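Long-range contact in nitrite oxidoreductase subunit A (Kuenenia stuttgartiensis, PDB 7B04), which is subunit A of a molybdopterin oxidoreductase, similar to the nitrate reductase subunit NarG, carrying a molybdenum atom and an iron/sulfur cluster: residues 284-298 / 801-813. Numbering follows the deposited sequence.
Sequences HGLQTSDVDMNDVRF and LLFRTYPRHPFWE
Arg808 reaches across to two aspartates of the facing loop. Its chain bends at chi3 (53°), bringing NH1 3.0 Å from OD1 of Asp290 in a salt bridge; the nitrogen meets that carboxylate from above its plane, the flat groups turned 50° apart. NH1 also makes a weak bond to Asp290 O. Asp292 adds a long salt bridge from OD1 to NH2, its carboxylate standing nearly perpendicular to the guanidinium, while its OD2 takes the backbone N-H of Arg808 at 2.8 Å. Asp292 N donates to Arg808 O at 3.2 Å, clasping the two residues together. Lys567 makes a salt bridge to Asp290 OD1 and Tyr566 a hydrogen bond to OD2.

At the 284 end, Phe811 turns its edge onto one face of His284 in a T-shaped pair, ring centroids 4.8 Å apart and planes at 63°; Leu286 CD1 touches Phe811 CE1. Beside the salt bridges, Val291 CG1 meets the edge of the His809 ring, near its plane, and packs on Pro810 CD at 3.6 Å.

Two irregular loops thus meet in a buried contact held by this salt-bridge network, with the Asp290 side chain about 12 Å from the molybdenum atom. The 284-298 loop links helix 280-283 to strand 301-304, and the 801-813 segment runs into helix 812-816. His560 of strand 558-561 packs against Val291 and Pro810, helix 314-321 touches Asn294, and subunit B binds Phe811 N through its Ser409.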
loop_
_atom_site.group_PDB
_atom_site.type_symbol
_atom_site.label_atom_id
_atom_site.label_comp_id
_atom_site.label_asym_id
_atom_site.label_seq_id
_atom_site.Cartn_x
_atom_site.Cartn_y
_atom_site.Cartn_z
ATOM N N HIS B 284 -32.311 -7.835 -0.484
ATOM C CA HIS B 284 -32.721 -7.564 -1.855
ATOM C C HIS B 284 -32.521 -8.734 -2.809
ATOM O O HIS B 284 -32.979 -8.650 -3.953
ATOM C CB HIS B 284 -31.982 -6.338 -2.409
ATOM C CG HIS B 284 -30.493 -6.430 -2.303
ATOM N ND1 HIS B 284 -29.719 -7.078 -3.241
ATOM C CD2 HIS B 284 -29.635 -5.947 -1.375
ATOM C CE1 HIS B 284 -28.448 -6.993 -2.893
ATOM N NE2 HIS B 284 -28.369 -6.310 -1.766
ATOM N N GLY B 285 -31.861 -9.810 -2.387
ATOM C CA GLY B 285 -31.765 -11.000 -3.211
ATOM C C GLY B 285 -30.755 -10.945 -4.332
ATOM O O GLY B 285 -30.865 -11.723 -5.285
ATOM N N LEU B 286 -29.770 -10.057 -4.249
ATOM C CA LEU B 286 -28.708 -9.960 -5.236
ATOM C C LEU B 286 -27.376 -10.254 -4.562
ATOM O O LEU B 286 -27.216 -10.040 -3.356
ATOM C CB LEU B 286 -28.678 -8.575 -5.892
ATOM C CG LEU B 286 -28.081 -8.433 -7.292
ATOM C CD1 LEU B 286 -28.767 -7.286 -7.987
ATOM C CD2 LEU B 286 -26.580 -8.191 -7.246
ATOM N N GLN B 287 -26.429 -10.765 -5.353
ATOM C CA GLN B 287 -25.127 -11.157 -4.820
ATOM C C GLN B 287 -24.491 -10.032 -4.008
ATOM O O GLN B 287 -24.087 -10.232 -2.858
ATOM C CB GLN B 287 -24.207 -11.581 -5.966
ATOM C CG GLN B 287 -22.909 -12.229 -5.521
ATOM C CD GLN B 287 -21.957 -12.482 -6.674
ATOM O OE1 GLN B 287 -22.159 -11.981 -7.781
ATOM N NE2 GLN B 287 -20.915 -13.264 -6.421
ATOM N N THR B 288 -24.399 -8.837 -4.591
ATOM C CA THR B 288 -23.740 -7.721 -3.924
ATOM C C THR B 288 -24.281 -6.415 -4.484
ATOM O O THR B 288 -24.395 -6.261 -5.703
ATOM C CB THR B 288 -22.217 -7.788 -4.095
ATOM O OG1 THR B 288 -21.674 -8.747 -3.179
ATOM C CG2 THR B 288 -21.585 -6.430 -3.816
ATOM N N SER B 289 -24.614 -5.483 -3.593
ATOM C CA SER B 289 -24.967 -4.124 -3.984
ATOM C C SER B 289 -23.721 -3.248 -3.887
ATOM O O SER B 289 -23.269 -2.921 -2.785
ATOM C CB SER B 289 -26.087 -3.587 -3.095
ATOM O OG SER B 289 -26.372 -2.229 -3.388
ATOM N N ASP B 290 -23.149 -2.897 -5.040
ATOM C CA ASP B 290 -22.001 -2.001 -5.116
ATOM C C ASP B 290 -22.215 -1.041 -6.282
ATOM O O ASP B 290 -23.190 -1.156 -7.030
ATOM C CB ASP B 290 -20.691 -2.786 -5.250
ATOM C CG ASP B 290 -20.709 -3.759 -6.409
ATOM O OD1 ASP B 290 -21.749 -3.864 -7.095
ATOM O OD2 ASP B 290 -19.679 -4.427 -6.630
ATOM N N VAL B 291 -21.290 -0.095 -6.454
ATOM C CA VAL B 291 -21.457 0.987 -7.418
ATOM C C VAL B 291 -20.154 1.244 -8.163
ATOM O O VAL B 291 -19.064 0.917 -7.685
ATOM C CB VAL B 291 -21.924 2.301 -6.747
ATOM C CG1 VAL B 291 -23.290 2.133 -6.117
ATOM C CG2 VAL B 291 -20.906 2.765 -5.712
ATOM N N ASP B 292 -20.279 1.818 -9.361
ATOM C CA ASP B 292 -19.133 2.475 -9.976
ATOM C C ASP B 292 -18.795 3.685 -9.118
ATOM O O ASP B 292 -19.607 4.608 -8.997
ATOM C CB ASP B 292 -19.433 2.900 -11.415
ATOM C CG ASP B 292 -19.633 1.724 -12.343
ATOM O OD1 ASP B 292 -19.041 0.654 -12.090
ATOM O OD2 ASP B 292 -20.380 1.873 -13.332
ATOM N N MET B 293 -17.597 3.697 -8.534
ATOM C CA MET B 293 -17.290 4.640 -7.466
ATOM C C MET B 293 -17.251 6.099 -7.907
ATOM O O MET B 293 -17.101 6.968 -7.054
ATOM C CB MET B 293 -15.990 4.248 -6.764
ATOM C CG MET B 293 -15.912 2.757 -6.489
ATOM S SD MET B 293 -14.488 2.259 -5.507
ATOM C CE MET B 293 -14.705 3.285 -4.054
ATOM N N ASN B 294 -17.314 6.417 -9.197
ATOM C CA ASN B 294 -17.543 7.825 -9.513
ATOM C C ASN B 294 -18.903 8.281 -8.981
ATOM O O ASN B 294 -19.103 9.473 -8.716
ATOM C CB ASN B 294 -17.394 8.095 -11.011
ATOM C CG ASN B 294 -18.333 7.276 -11.857
ATOM O OD1 ASN B 294 -19.081 6.437 -11.356
ATOM N ND2 ASN B 294 -18.302 7.518 -13.161
ATOM N N ASP B 295 -19.843 7.341 -8.814
ATOM C CA ASP B 295 -21.174 7.670 -8.309
ATOM C C ASP B 295 -21.139 8.130 -6.854
ATOM O O ASP B 295 -21.942 8.984 -6.462
ATOM C CB ASP B 295 -22.074 6.434 -8.463
ATOM C CG ASP B 295 -23.551 6.696 -8.155
ATOM O OD1 ASP B 295 -23.895 7.644 -7.424
ATOM O OD2 ASP B 295 -24.389 5.913 -8.648
ATOM N N VAL B 296 -20.202 7.621 -6.045
ATOM C CA VAL B 296 -20.175 8.037 -4.641
ATOM C C VAL B 296 -19.947 9.542 -4.525
ATOM O O VAL B 296 -20.436 10.180 -3.584
ATOM C CB VAL B 296 -19.161 7.216 -3.809
ATOM C CG1 VAL B 296 -17.790 7.273 -4.365
ATOM C CG2 VAL B 296 -19.135 7.701 -2.399
ATOM N N ARG B 297 -19.239 10.146 -5.485
ATOM C CA ARG B 297 -19.028 11.588 -5.406
ATOM C C ARG B 297 -20.317 12.365 -5.644
ATOM O O ARG B 297 -20.326 13.590 -5.479
ATOM C CB ARG B 297 -17.951 12.031 -6.407
ATOM C CG ARG B 297 -17.335 13.402 -6.100
ATOM C CD ARG B 297 -16.118 13.715 -6.965
ATOM N NE ARG B 297 -16.469 14.108 -8.328
ATOM C CZ ARG B 297 -15.580 14.423 -9.265
ATOM N NH1 ARG B 297 -15.986 14.770 -10.479
ATOM N NH2 ARG B 297 -14.283 14.401 -8.985
ATOM N N PHE B 298 -21.403 11.685 -6.018
ATOM C CA PHE B 298 -22.721 12.305 -6.029
ATOM C C PHE B 298 -23.343 12.362 -4.638
ATOM O O PHE B 298 -24.267 13.151 -4.421
ATOM C CB PHE B 298 -23.663 11.545 -6.970
ATOM C CG PHE B 298 -23.332 11.702 -8.429
ATOM C CD1 PHE B 298 -22.542 12.750 -8.871
ATOM C CD2 PHE B 298 -23.819 10.800 -9.360
ATOM C CE1 PHE B 298 -22.243 12.892 -10.214
ATOM C CE2 PHE B 298 -23.522 10.937 -10.704
ATOM C CZ PHE B 298 -22.734 11.986 -11.131
ATOM N N LEU B 801 -18.113 -1.962 -20.476
ATOM C CA LEU B 801 -19.223 -2.902 -20.500
ATOM C C LEU B 801 -20.553 -2.161 -20.332
ATOM O O LEU B 801 -20.615 -1.056 -19.776
ATOM C CB LEU B 801 -19.016 -3.995 -19.442
ATOM C CG LEU B 801 -18.506 -3.544 -18.075
ATOM C CD1 LEU B 801 -19.594 -2.804 -17.417
ATOM C CD2 LEU B 801 -18.076 -4.698 -17.182
ATOM N N LEU B 802 -21.618 -2.774 -20.845
ATOM C CA LEU B 802 -22.922 -2.129 -20.988
ATOM C C LEU B 802 -23.867 -2.496 -19.839
ATOM O O LEU B 802 -24.470 -3.576 -19.849
ATOM C CB LEU B 802 -23.528 -2.499 -22.340
ATOM C CG LEU B 802 -22.520 -2.341 -23.487
ATOM C CD1 LEU B 802 -23.076 -2.873 -24.798
ATOM C CD2 LEU B 802 -22.064 -0.889 -23.631
ATOM N N PHE B 803 -23.917 -1.640 -18.813
ATOM C CA PHE B 803 -24.998 -1.576 -17.828
ATOM C C PHE B 803 -26.046 -0.587 -18.343
ATOM O O PHE B 803 -25.897 -0.000 -19.424
ATOM C CB PHE B 803 -24.493 -1.140 -16.451
ATOM C CG PHE B 803 -23.449 -2.037 -15.870
ATOM C CD1 PHE B 803 -23.679 -3.387 -15.674
ATOM C CD2 PHE B 803 -22.239 -1.502 -15.477
ATOM C CE1 PHE B 803 -22.698 -4.188 -15.131
ATOM C CE2 PHE B 803 -21.269 -2.287 -14.915
ATOM C CZ PHE B 803 -21.488 -3.634 -14.755
ATOM N N ARG B 804 -27.087 -0.411 -17.547
ATOM C CA ARG B 804 -28.115 0.594 -17.878
ATOM C C ARG B 804 -27.567 2.000 -17.675
ATOM O O ARG B 804 -27.971 2.865 -18.409
ATOM C CB ARG B 804 -29.487 0.308 -17.273
ATOM C CG ARG B 804 -30.569 0.310 -18.338
ATOM C CD ARG B 804 -31.894 -0.247 -17.891
ATOM N NE ARG B 804 -32.921 0.770 -18.005
ATOM C CZ ARG B 804 -33.229 1.391 -19.117
ATOM N NH1 ARG B 804 -34.175 2.305 -19.104
ATOM N NH2 ARG B 804 -32.595 1.096 -20.231
ATOM N N THR B 805 -26.725 2.230 -16.677
ATOM C CA THR B 805 -26.222 3.611 -16.503
ATOM C C THR B 805 -24.704 3.642 -16.416
ATOM O O THR B 805 -24.127 2.707 -15.935
ATOM C CB THR B 805 -26.765 4.243 -15.228
ATOM O OG1 THR B 805 -26.187 3.533 -14.143
ATOM C CG2 THR B 805 -28.264 4.161 -15.148
ATOM N N TYR B 806 -24.103 4.717 -16.897
ATOM C CA TYR B 806 -22.650 4.871 -16.808
ATOM C C TYR B 806 -22.206 4.821 -15.358
ATOM O O TYR B 806 -21.374 3.960 -15.022
ATOM C CB TYR B 806 -22.191 6.163 -17.507
ATOM C CG TYR B 806 -20.831 6.688 -17.055
ATOM C CD1 TYR B 806 -19.702 5.880 -17.106
ATOM C CD2 TYR B 806 -20.680 7.983 -16.568
ATOM C CE1 TYR B 806 -18.452 6.348 -16.695
ATOM C CE2 TYR B 806 -19.429 8.460 -16.152
ATOM C CZ TYR B 806 -18.319 7.637 -16.219
ATOM O OH TYR B 806 -17.078 8.098 -15.810
ATOM N N PRO B 807 -22.725 5.655 -14.446
ATOM C CA PRO B 807 -22.524 5.353 -13.032
ATOM C C PRO B 807 -23.431 4.197 -12.667
ATOM O O PRO B 807 -24.581 4.433 -12.277
ATOM C CB PRO B 807 -22.927 6.656 -12.318
ATOM C CG PRO B 807 -23.031 7.694 -13.407
ATOM C CD PRO B 807 -23.487 6.909 -14.594
ATOM N N ARG B 808 -22.966 2.952 -12.815
ATOM C CA ARG B 808 -23.835 1.827 -12.502
ATOM C C ARG B 808 -24.258 1.900 -11.050
ATOM O O ARG B 808 -23.427 1.847 -10.138
ATOM C CB ARG B 808 -23.159 0.483 -12.763
ATOM C CG ARG B 808 -23.971 -0.653 -12.131
ATOM C CD ARG B 808 -23.322 -2.019 -12.228
ATOM N NE ARG B 808 -21.959 -2.031 -11.706
ATOM C CZ ARG B 808 -21.652 -2.168 -10.419
ATOM N NH1 ARG B 808 -22.610 -2.294 -9.511
ATOM N NH2 ARG B 808 -20.381 -2.172 -10.042
ATOM N N HIS B 809 -25.562 2.035 -10.850
ATOM C CA HIS B 809 -26.160 2.090 -9.534
ATOM C C HIS B 809 -27.153 0.945 -9.411
ATOM O O HIS B 809 -28.073 0.841 -10.241
ATOM C CB HIS B 809 -26.849 3.434 -9.332
ATOM C CG HIS B 809 -27.197 3.718 -7.913
ATOM N ND1 HIS B 809 -26.406 3.315 -6.859
ATOM C CD2 HIS B 809 -28.258 4.353 -7.368
ATOM C CE1 HIS B 809 -26.964 3.696 -5.725
ATOM N NE2 HIS B 809 -28.086 4.333 -6.006
ATOM N N PRO B 810 -27.022 0.072 -8.414
ATOM C CA PRO B 810 -27.940 -1.066 -8.311
ATOM C C PRO B 810 -29.353 -0.612 -7.982
ATOM O O PRO B 810 -29.560 0.336 -7.222
ATOM C CB PRO B 810 -27.340 -1.904 -7.175
ATOM C CG PRO B 810 -26.551 -0.928 -6.366
ATOM C CD PRO B 810 -26.018 0.081 -7.338
ATOM N N PHE B 811 -30.327 -1.289 -8.599
ATOM C CA PHE B 811 -31.756 -1.069 -8.382
ATOM C C PHE B 811 -32.239 0.258 -8.949
ATOM O O PHE B 811 -33.317 0.732 -8.577
ATOM C CB PHE B 811 -32.139 -1.169 -6.900
ATOM C CG PHE B 811 -31.476 -2.301 -6.181
ATOM C CD1 PHE B 811 -31.649 -3.606 -6.608
ATOM C CD2 PHE B 811 -30.681 -2.060 -5.074
ATOM C CE1 PHE B 811 -31.038 -4.649 -5.947
ATOM C CE2 PHE B 811 -30.069 -3.100 -4.408
ATOM C CZ PHE B 811 -30.246 -4.395 -4.846
ATOM N N TRP B 812 -31.465 0.873 -9.844
ATOM C CA TRP B 812 -31.927 2.097 -10.492
ATOM C C TRP B 812 -33.184 1.839 -11.315
ATOM O O TRP B 812 -34.176 2.570 -11.200
ATOM C CB TRP B 812 -30.816 2.676 -11.366
ATOM C CG TRP B 812 -31.232 3.907 -12.099
ATOM C CD1 TRP B 812 -31.181 5.191 -11.642
ATOM C CD2 TRP B 812 -31.781 3.973 -13.420
ATOM N NE1 TRP B 812 -31.659 6.054 -12.598
ATOM C CE2 TRP B 812 -32.034 5.330 -13.700
ATOM C CE3 TRP B 812 -32.081 3.016 -14.394
ATOM C CZ2 TRP B 812 -32.572 5.754 -14.913
ATOM C CZ3 TRP B 812 -32.614 3.437 -15.597
ATOM C CH2 TRP B 812 -32.854 4.794 -15.846
ATOM N N GLU B 813 -33.160 0.805 -12.159
ATOM C CA GLU B 813 -34.326 0.447 -12.958
ATOM C C GLU B 813 -35.486 -0.067 -12.114
ATOM O O GLU B 813 -36.612 -0.134 -12.618
ATOM C CB GLU B 813 -33.952 -0.597 -14.014
ATOM C CG GLU B 813 -33.526 -1.936 -13.451
ATOM C CD GLU B 813 -32.039 -2.000 -13.175
ATOM O OE1 GLU B 813 -31.407 -0.930 -13.053
ATOM O OE2 GLU B 813 -31.499 -3.124 -13.090
#